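Local coordinates for protein urocanate hydratase (Paenibacillus sp. Soil724D2, PDB 7NED) that acts as a thiourocanate hydratase of bacterial ergothioneine catabolism, binds NAD+ and urocanate, and probably adds water to such substrates, at residues Ala147-Asn152 and Glu337-Pro342; Gly153-Lys158 and Pro248-Asp253; Arg24-Val29 and Ala46-Asn51. All coordinates share one frame; numbering follows the deposited sequence.

The three contacts illustrate how one enzyme varies its packing with position. Interactions 1 and 2 belong to the Rossmann-like domain and meet around the end of helix 133-150: in interaction 1 its last turn packs on helix 335-344, and in interaction 2 the following loop meets the segment carrying strand 250-251. They touch directly, Ala147 packing on Leu155, and interaction 2 is nested within the chain loop that interaction 1 closes. Both are partly buried, interaction 1 being apolar and interaction 2 mixing a methyl contact with a carboxylate and a water. Interaction 3, about 35 Å from each between centres, is fully buried, purely aliphatic across its segments, and lies in the N-terminal region near urocanate.

Interaction 1. Residues Ala147-Asn152 and Glu337-Pro342; sequences ARLHFN and EAFLRP
The Phe339 ring receives Leu149 at its edge and carries Ala338 on a face. Methyl CD1 of Leu149 lies in the ring plane, 3.7 Å from Phe339 CD1 and 3.9 Å from CE1, so the leucine abuts the rim instead of covering the pi cloud. Ala338 CB stands 3.7 Å above the centre of one face, a neighbour in sequence that backs the ring. This is helix-to-helix packing in the Rossmann-like domain: the last turn of helix 133-150 meets helix 335-344, which directly follows strand 333-334 at the margin of the parallel sheet.

In Leu149 the bond from CA to CB already leads toward the opposing helix. Phe339 gets there differently, because its bond out of the backbone runs past the partner and the ring turns back to it. With CG anti to the carbonyl carbon (chi1 -52°), the aromatic group swings toward helix 133-150, where it also touches Ser145 and Ile146. The two side chains cross obliquely, and the contact is small, a single leucine branch against one ring edge. The phenylalanine is buried while the leucine is exposed, which places the meeting at the border between interior and solvent.

Helix 335-344 is irregular here: it widens into a pi-type turn at 337-340 and kinks at Pro342, whose N has no hydrogen to give. Away from the leucine, Arg341 ties this helix to a distant part of the chain, its NH2 bonding the carbonyl oxygens of Met446 and Glu448. Helix 133-150, by contrast, simply ends before Phe151, whose N still bonds Ala147 O at 2.8 Å.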
loop_
_atom_site.group_PDB
_atom_site.type_symbol
_atom_site.label_atom_id
_atom_site.label_comp_id
_atom_site.label_asym_id
_atom_site.label_seq_id
_atom_site.Cartn_x
_atom_site.Cartn_y
_atom_site.Cartn_z
ATOM N N ALA A 147 13.226 -28.036 -18.450
ATOM C CA ALA A 147 13.321 -29.223 -19.293
ATOM C C ALA A 147 13.011 -28.882 -20.740
ATOM O O ALA A 147 13.730 -29.296 -21.657
ATOM C CB ALA A 147 12.360 -30.305 -18.802
ATOM N N ARG A 148 11.912 -28.159 -20.966
ATOM C CA ARG A 148 11.570 -27.778 -22.330
ATOM C C ARG A 148 12.650 -26.908 -22.946
ATOM O O ARG A 148 12.931 -27.020 -24.142
ATOM C CB ARG A 148 10.227 -27.055 -22.371
ATOM C CG ARG A 148 9.065 -27.945 -22.061
ATOM C CD ARG A 148 7.749 -27.265 -22.376
ATOM N NE ARG A 148 7.603 -26.002 -21.664
ATOM C CZ ARG A 148 7.171 -25.910 -20.408
ATOM N NH1 ARG A 148 6.889 -27.015 -19.737
ATOM N NH2 ARG A 148 7.059 -24.719 -19.815
ATOM N N LEU A 149 13.238 -26.003 -22.167
ATOM C CA LEU A 149 14.145 -25.027 -22.756
ATOM C C LEU A 149 15.511 -25.615 -23.050
ATOM O O LEU A 149 16.154 -25.203 -24.024
ATOM C CB LEU A 149 14.302 -23.819 -21.837
ATOM C CG LEU A 149 13.106 -22.889 -21.686
ATOM C CD1 LEU A 149 13.353 -21.966 -20.488
ATOM C CD2 LEU A 149 12.873 -22.047 -22.954
ATOM N N HIS A 150 15.957 -26.581 -22.247
ATOM C CA HIS A 150 17.338 -27.038 -22.294
ATOM C C HIS A 150 17.522 -28.537 -22.404
ATOM O O HIS A 150 18.654 -28.968 -22.638
ATOM C CB HIS A 150 18.098 -26.559 -21.048
ATOM C CG HIS A 150 18.091 -25.077 -20.885
ATOM N ND1 HIS A 150 18.867 -24.242 -21.661
ATOM C CD2 HIS A 150 17.384 -24.270 -20.056
ATOM C CE1 HIS A 150 18.635 -22.985 -21.321
ATOM N NE2 HIS A 150 17.744 -22.975 -20.344
ATOM N N PHE A 151 16.480 -29.349 -22.229
ATOM C CA PHE A 151 16.698 -30.784 -22.112
ATOM C C PHE A 151 15.629 -31.569 -22.862
ATOM O O PHE A 151 15.224 -32.640 -22.410
ATOM C CB PHE A 151 16.737 -31.243 -20.639
ATOM C CG PHE A 151 17.768 -30.528 -19.787
ATOM C CD1 PHE A 151 19.129 -30.818 -19.913
ATOM C CD2 PHE A 151 17.369 -29.598 -18.829
ATOM C CE1 PHE A 151 20.077 -30.153 -19.112
ATOM C CE2 PHE A 151 18.289 -28.945 -18.044
ATOM C CZ PHE A 151 19.646 -29.212 -18.177
ATOM N N ASN A 152 15.132 -31.029 -23.985
ATOM C CA ASN A 152 14.236 -31.760 -24.885
ATOM C C ASN A 152 12.954 -32.194 -24.205
ATOM O O ASN A 152 12.355 -33.206 -24.576
ATOM C CB ASN A 152 14.931 -32.985 -25.484
ATOM C CG ASN A 152 16.066 -32.601 -26.334
ATOM O OD1 ASN A 152 15.864 -31.914 -27.324
ATOM N ND2 ASN A 152 17.284 -33.009 -25.961
ATOM N N GLU A 337 11.152 -14.146 -14.273
ATOM C CA GLU A 337 11.440 -13.655 -15.617
ATOM C C GLU A 337 11.870 -14.801 -16.535
ATOM O O GLU A 337 11.532 -14.819 -17.724
ATOM C CB GLU A 337 12.539 -12.582 -15.555
ATOM C CG GLU A 337 12.839 -11.944 -16.902
ATOM C CD GLU A 337 13.863 -12.706 -17.753
ATOM O OE1 GLU A 337 14.520 -13.667 -17.271
ATOM O OE2 GLU A 337 13.972 -12.348 -18.947
ATOM N N ALA A 338 12.649 -15.741 -16.013
ATOM C CA ALA A 338 13.240 -16.750 -16.908
ATOM C C ALA A 338 12.286 -17.885 -17.269
ATOM O O ALA A 338 12.369 -18.421 -18.390
ATOM C CB ALA A 338 14.500 -17.340 -16.288
ATOM N N PHE A 339 11.398 -18.276 -16.367
ATOM C CA PHE A 339 10.601 -19.481 -16.618
ATOM C C PHE A 339 9.094 -19.294 -16.533
ATOM O O PHE A 339 8.368 -19.834 -17.380
ATOM C CB PHE A 339 11.041 -20.571 -15.647
ATOM C CG PHE A 339 12.527 -20.798 -15.660
ATOM C CD1 PHE A 339 13.192 -21.052 -16.858
ATOM C CD2 PHE A 339 13.262 -20.676 -14.511
ATOM C CE1 PHE A 339 14.571 -21.223 -16.896
ATOM C CE2 PHE A 339 14.661 -20.867 -14.513
ATOM C CZ PHE A 339 15.310 -21.142 -15.710
ATOM N N LEU A 340 8.584 -18.555 -15.535
ATOM C CA LEU A 340 7.142 -18.599 -15.313
ATOM C C LEU A 340 6.392 -17.374 -15.833
ATOM O O LEU A 340 5.161 -17.404 -15.893
ATOM C CB LEU A 340 6.832 -18.779 -13.815
ATOM C CG LEU A 340 7.351 -20.075 -13.167
ATOM C CD1 LEU A 340 6.835 -20.139 -11.739
ATOM C CD2 LEU A 340 6.962 -21.283 -13.971
ATOM N N ARG A 341 7.078 -16.319 -16.255
ATOM C CA ARG A 341 6.353 -15.112 -16.628
ATOM C C ARG A 341 5.352 -15.328 -17.766
ATOM O O ARG A 341 4.311 -14.655 -17.756
ATOM C CB ARG A 341 7.342 -13.994 -16.970
ATOM C CG ARG A 341 6.625 -12.598 -17.171
ATOM C CD ARG A 341 7.637 -11.461 -17.138
ATOM N NE ARG A 341 8.154 -11.238 -15.790
ATOM C CZ ARG A 341 9.284 -10.603 -15.511
ATOM N NH1 ARG A 341 10.022 -10.096 -16.501
ATOM N NH2 ARG A 341 9.625 -10.397 -14.235
ATOM N N PRO A 342 5.553 -16.237 -18.726
ATOM C CA PRO A 342 4.487 -16.452 -19.716
ATOM C C PRO A 342 3.196 -16.925 -19.087
ATOM O O PRO A 342 2.123 -16.626 -19.621
ATOM C CB PRO A 342 5.091 -17.511 -20.651
ATOM C CG PRO A 342 6.548 -17.224 -20.583
ATOM C CD PRO A 342 6.803 -16.900 -19.136
#

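Interaction 2. Residues Gly153-Lys158 and Pro248-Asp253; sequences GSLAGK and PDIVTD
Asp249 and Lys158 both set CG anti to the carbonyl carbon (chi1 -60° and -56°), and Lys158 then bends at chi2, -61°, so that its chain crosses the aspartate at about a right angle. The carboxylate thus meets the lysine's backbone and aliphatic stem: Asp249 OD2 lies 3.3 Å from Lys158 CA and 3.7 Å from its CD. The charged ends stay apart, Lys158 NZ standing 4.7 Å from Asp249 OD1, a distance at which attraction may persist without a salt bridge. OD2 takes its main bond from Phe159 N, just beyond the loop; a water near Gly157 O also approaches it, but so closely that the detail of this bridge is doubtful. With an alanine in place of the aspartate, Phe159 N would probably lose its acceptor and the lysine stem the carboxylate it lies against.

A separate apolar contact lies alongside. Ile250 CD1 sits against both methyls of Leu155, 4.0 Å from CD2 and 4.1 Å from CD1; both residues also touch helix 133-150, Leu155 at Phe143 and Ala147, Ile250 at Ile146.

The loop is shaped by a type II turn, Lys158 N bonding Leu155 O, overlapped at its start by an ST turn in which Ser154 OG accepts Ala156 N. It delivers the chain into strand 159-163, which pairs with Ile250 through Phe159 and Leu161, as expected of adjacent parallel strands in the central sheet of a Rossmann-like domain.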
loop_
_atom_site.group_PDB
_atom_site.type_symbol
_atom_site.label_atom_id
_atom_site.label_comp_id
_atom_site.label_asym_id
_atom_site.label_seq_id
_atom_site.Cartn_x
_atom_site.Cartn_y
_atom_site.Cartn_z
ATOM N N GLY A 153 12.529 -31.457 -23.183
ATOM C CA GLY A 153 11.275 -31.761 -22.549
ATOM C C GLY A 153 11.326 -32.778 -21.422
ATOM O O GLY A 153 10.271 -33.106 -20.866
ATOM N N SER A 154 12.504 -33.259 -21.032
ATOM C CA SER A 154 12.559 -34.263 -19.977
ATOM C C SER A 154 13.764 -34.020 -19.091
ATOM O O SER A 154 14.860 -33.790 -19.598
ATOM C CB SER A 154 12.647 -35.697 -20.548
ATOM O OG SER A 154 12.728 -36.598 -19.467
ATOM N N LEU A 155 13.550 -34.093 -17.771
ATOM C CA LEU A 155 14.615 -34.141 -16.771
ATOM C C LEU A 155 15.045 -35.560 -16.415
ATOM O O LEU A 155 15.860 -35.754 -15.492
ATOM C CB LEU A 155 14.165 -33.425 -15.480
ATOM C CG LEU A 155 13.883 -31.945 -15.717
ATOM C CD1 LEU A 155 13.831 -31.302 -14.333
ATOM C CD2 LEU A 155 14.970 -31.325 -16.551
ATOM N N ALA A 156 14.506 -36.569 -17.073
ATOM C CA ALA A 156 15.002 -37.917 -16.788
ATOM C C ALA A 156 16.504 -37.963 -17.066
ATOM O O ALA A 156 16.960 -37.503 -18.111
ATOM C CB ALA A 156 14.268 -38.958 -17.635
ATOM N N GLY A 157 17.275 -38.525 -16.128
ATOM C CA GLY A 157 18.731 -38.493 -16.236
ATOM C C GLY A 157 19.356 -37.126 -16.018
ATOM O O GLY A 157 20.504 -36.905 -16.402
ATOM N N LYS A 158 18.641 -36.185 -15.412
ATOM C CA LYS A 158 19.217 -34.887 -15.104
ATOM C C LYS A 158 19.313 -34.719 -13.596
ATOM O O LYS A 158 18.451 -35.185 -12.842
ATOM C CB LYS A 158 18.413 -33.736 -15.729
ATOM C CG LYS A 158 18.279 -33.895 -17.256
ATOM C CD LYS A 158 19.658 -33.883 -17.926
ATOM C CE LYS A 158 19.566 -34.314 -19.404
ATOM N NZ LYS A 158 20.880 -34.141 -20.128
ATOM N N PRO A 248 26.136 -30.178 -11.529
ATOM C CA PRO A 248 24.770 -30.645 -11.761
ATOM C C PRO A 248 24.218 -29.966 -13.001
ATOM O O PRO A 248 24.733 -28.941 -13.460
ATOM C CB PRO A 248 24.010 -30.204 -10.489
ATOM C CG PRO A 248 25.072 -29.848 -9.491
ATOM C CD PRO A 248 26.242 -29.367 -10.301
ATOM N N ASP A 249 23.134 -30.535 -13.526
ATOM C CA ASP A 249 22.487 -29.957 -14.699
ATOM C C ASP A 249 21.687 -28.728 -14.334
ATOM O O ASP A 249 21.527 -27.815 -15.165
ATOM C CB ASP A 249 21.581 -30.997 -15.346
ATOM C CG ASP A 249 22.368 -32.234 -15.781
ATOM O OD1 ASP A 249 23.241 -32.044 -16.658
ATOM O OD2 ASP A 249 22.155 -33.347 -15.232
ATOM N N ILE A 250 21.199 -28.683 -13.102
ATOM C CA ILE A 250 20.378 -27.570 -12.621
ATOM C C ILE A 250 20.782 -27.270 -11.194
ATOM O O ILE A 250 21.025 -28.181 -10.408
ATOM C CB ILE A 250 18.885 -27.916 -12.662
ATOM C CG1 ILE A 250 18.456 -28.213 -14.099
ATOM C CG2 ILE A 250 18.089 -26.749 -12.102
ATOM C CD1 ILE A 250 17.083 -28.846 -14.180
ATOM N N VAL A 251 20.871 -25.991 -10.853
ATOM C CA VAL A 251 21.266 -25.613 -9.512
ATOM C C VAL A 251 20.377 -24.468 -9.057
ATOM O O VAL A 251 20.245 -23.470 -9.768
ATOM C CB VAL A 251 22.736 -25.183 -9.448
ATOM C CG1 VAL A 251 23.098 -24.749 -8.010
ATOM C CG2 VAL A 251 23.663 -26.338 -9.985
ATOM N N THR A 252 19.792 -24.608 -7.873
ATOM C CA THR A 252 19.099 -23.479 -7.239
ATOM C C THR A 252 19.315 -23.589 -5.734
ATOM O O THR A 252 20.215 -24.296 -5.260
ATOM C CB THR A 252 17.617 -23.421 -7.661
ATOM O OG1 THR A 252 17.016 -22.238 -7.106
ATOM C CG2 THR A 252 16.819 -24.627 -7.206
ATOM N N ASP A 253 18.506 -22.839 -4.971
ATOM C CA ASP A 253 18.625 -22.805 -3.524
ATOM C C ASP A 253 17.271 -22.367 -3.001
ATOM O O ASP A 253 16.617 -21.527 -3.615
ATOM C CB ASP A 253 19.723 -21.826 -3.084
ATOM C CG ASP A 253 19.792 -21.681 -1.559
ATOM O OD1 ASP A 253 18.957 -20.953 -0.969
ATOM O OD2 ASP A 253 20.660 -22.327 -0.940
HETATM O O HOH W 1 23.224 -35.536 -15.745
#

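Interaction 3. Residues Arg24-Val29 and Ala46-Asn51; sequences RMLENV and AKAARN
Aliphatic packing accounts for everything that passes between the segments: the methyl of Ala48 fits between Leu26 and Val29, two residues three positions apart on helix 17-31. The bond to Ala48 CB points toward the helix, and CB lies 4.0 Å from Val29 CG2 and 4.1 Å from Leu26 CD1. Leu26 does not aim directly at the alanine; its chi1 of 168° turns CG away from the backbone N and carries CD1 over to it. All three touching residues are buried, and Leu26 packs as well on Trp127 and on Tyr55, Ile58 and Val59 of helix 52-64.

Ala48 directly follows the small antiparallel pair of strands 40-42 and 46-47, the second of them weakly bonded. Helix 17-31 reaches this pair through Val29 on Val41, next to Tyr42 of the urocanate pocket, and the Val29 side chain is about 8 Å from the bound urocanate.

Polar bonds hold the two segments separately. Within the helix, Val29 N reaches Met25 O at 2.9 Å. Past the strands, Ala48 O accepts from Trp127 NE1, Arg50 grips the carbonyl oxygens of Gln74, Ser75 and Gly115, and Asn51 N-caps helix 52-64, its OD1 accepting from Ser54 N.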
loop_
_atom_site.group_PDB
_atom_site.type_symbol
_atom_site.label_atom_id
_atom_site.label_comp_id
_atom_site.label_asym_id
_atom_site.label_seq_id
_atom_site.Cartn_x
_atom_site.Cartn_y
_atom_site.Cartn_z
ATOM N N ARG A 24 -10.896 -21.609 10.703
ATOM C CA ARG A 24 -10.202 -22.870 10.437
ATOM C C ARG A 24 -8.951 -22.670 9.604
ATOM O O ARG A 24 -7.994 -23.436 9.736
ATOM C CB ARG A 24 -11.146 -23.845 9.751
ATOM C CG ARG A 24 -12.231 -24.289 10.703
ATOM C CD ARG A 24 -13.084 -25.399 10.096
ATOM N NE ARG A 24 -14.183 -25.719 11.011
ATOM C CZ ARG A 24 -14.914 -26.833 10.936
ATOM N NH1 ARG A 24 -14.680 -27.748 9.978
ATOM N NH2 ARG A 24 -15.880 -27.029 11.818
ATOM N N MET A 25 -8.947 -21.685 8.695
ATOM C CA MET A 25 -7.722 -21.436 7.944
ATOM C C MET A 25 -6.621 -20.914 8.862
ATOM O O MET A 25 -5.433 -21.255 8.706
ATOM C CB MET A 25 -8.035 -20.447 6.816
ATOM C CG MET A 25 -8.834 -21.087 5.730
ATOM S SD MET A 25 -9.076 -19.906 4.439
ATOM C CE MET A 25 -7.591 -20.101 3.411
ATOM N N LEU A 26 -6.993 -20.071 9.818
ATOM C CA LEU A 26 -6.023 -19.648 10.829
ATOM C C LEU A 26 -5.463 -20.855 11.584
ATOM O O LEU A 26 -4.240 -21.015 11.723
ATOM C CB LEU A 26 -6.671 -18.639 11.792
ATOM C CG LEU A 26 -5.909 -18.302 13.065
ATOM C CD1 LEU A 26 -4.503 -17.754 12.781
ATOM C CD2 LEU A 26 -6.691 -17.324 13.928
ATOM N N GLU A 27 -6.348 -21.725 12.065
ATOM C CA GLU A 27 -5.886 -22.912 12.759
ATOM C C GLU A 27 -5.008 -23.750 11.851
ATOM O O GLU A 27 -3.989 -24.309 12.287
ATOM C CB GLU A 27 -7.084 -23.718 13.236
ATOM C CG GLU A 27 -7.860 -23.004 14.316
ATOM C CD GLU A 27 -9.169 -23.677 14.623
ATOM O OE1 GLU A 27 -9.796 -24.269 13.734
ATOM O OE2 GLU A 27 -9.574 -23.629 15.799
ATOM N N ASN A 28 -5.400 -23.846 10.577
ATOM C CA ASN A 28 -4.717 -24.717 9.626
ATOM C C ASN A 28 -3.294 -24.240 9.321
ATOM O O ASN A 28 -2.393 -25.068 9.144
ATOM C CB ASN A 28 -5.536 -24.816 8.336
ATOM C CG ASN A 28 -4.998 -25.872 7.386
ATOM O OD1 ASN A 28 -4.759 -27.020 7.799
ATOM N ND2 ASN A 28 -4.811 -25.500 6.103
ATOM N N VAL A 29 -3.060 -22.919 9.220
ATOM C CA VAL A 29 -1.679 -22.502 8.964
ATOM C C VAL A 29 -0.826 -22.753 10.202
ATOM O O VAL A 29 0.390 -22.955 10.088
ATOM C CB VAL A 29 -1.554 -21.030 8.501
ATOM C CG1 VAL A 29 -2.406 -20.765 7.257
ATOM C CG2 VAL A 29 -1.909 -20.054 9.620
ATOM N N ALA A 46 7.750 -15.820 9.211
ATOM C CA ALA A 46 6.445 -15.402 8.719
ATOM C C ALA A 46 5.401 -15.878 9.714
ATOM O O ALA A 46 5.263 -17.075 9.938
ATOM C CB ALA A 46 6.182 -15.959 7.326
ATOM N N LYS A 47 4.680 -14.950 10.330
ATOM C CA LYS A 47 3.848 -15.294 11.466
ATOM C C LYS A 47 2.370 -15.176 11.128
ATOM O O LYS A 47 1.955 -14.343 10.310
ATOM C CB LYS A 47 4.207 -14.381 12.642
ATOM C CG LYS A 47 5.608 -14.663 13.205
ATOM C CD LYS A 47 5.826 -13.954 14.523
ATOM C CE LYS A 47 7.101 -14.385 15.232
ATOM N NZ LYS A 47 6.850 -14.721 16.682
ATOM N N ALA A 48 1.571 -15.981 11.811
ATOM C CA ALA A 48 0.133 -15.975 11.611
ATOM C C ALA A 48 -0.563 -14.855 12.359
ATOM O O ALA A 48 -1.714 -14.541 12.033
ATOM C CB ALA A 48 -0.454 -17.312 12.065
ATOM N N ALA A 49 0.057 -14.319 13.411
ATOM C CA ALA A 49 -0.529 -13.234 14.205
ATOM C C ALA A 49 0.614 -12.564 14.930
ATOM O O ALA A 49 1.720 -13.088 14.969
ATOM C CB ALA A 49 -1.561 -13.719 15.222
ATOM N N ARG A 50 0.342 -11.404 15.528
ATOM C CA ARG A 50 1.475 -10.682 16.090
ATOM C C ARG A 50 1.985 -11.363 17.351
ATOM O O ARG A 50 3.186 -11.338 17.626
ATOM C CB ARG A 50 1.117 -9.228 16.390
ATOM C CG ARG A 50 2.360 -8.441 16.731
ATOM C CD ARG A 50 2.060 -7.013 17.044
ATOM N NE ARG A 50 1.276 -6.335 15.982
ATOM C CZ ARG A 50 0.921 -5.060 16.045
ATOM N NH1 ARG A 50 1.278 -4.336 17.107
ATOM N NH2 ARG A 50 0.173 -4.517 15.090
ATOM N N ASN A 51 1.101 -11.987 18.107
ATOM C CA ASN A 51 1.461 -12.576 19.394
ATOM C C ASN A 51 0.252 -13.372 19.852
ATOM O O ASN A 51 -0.803 -13.361 19.203
ATOM C CB ASN A 51 1.868 -11.496 20.402
ATOM C CG ASN A 51 0.883 -10.335 20.413
ATOM O OD1 ASN A 51 -0.327 -10.555 20.530
ATOM N ND2 ASN A 51 1.383 -9.112 20.266
#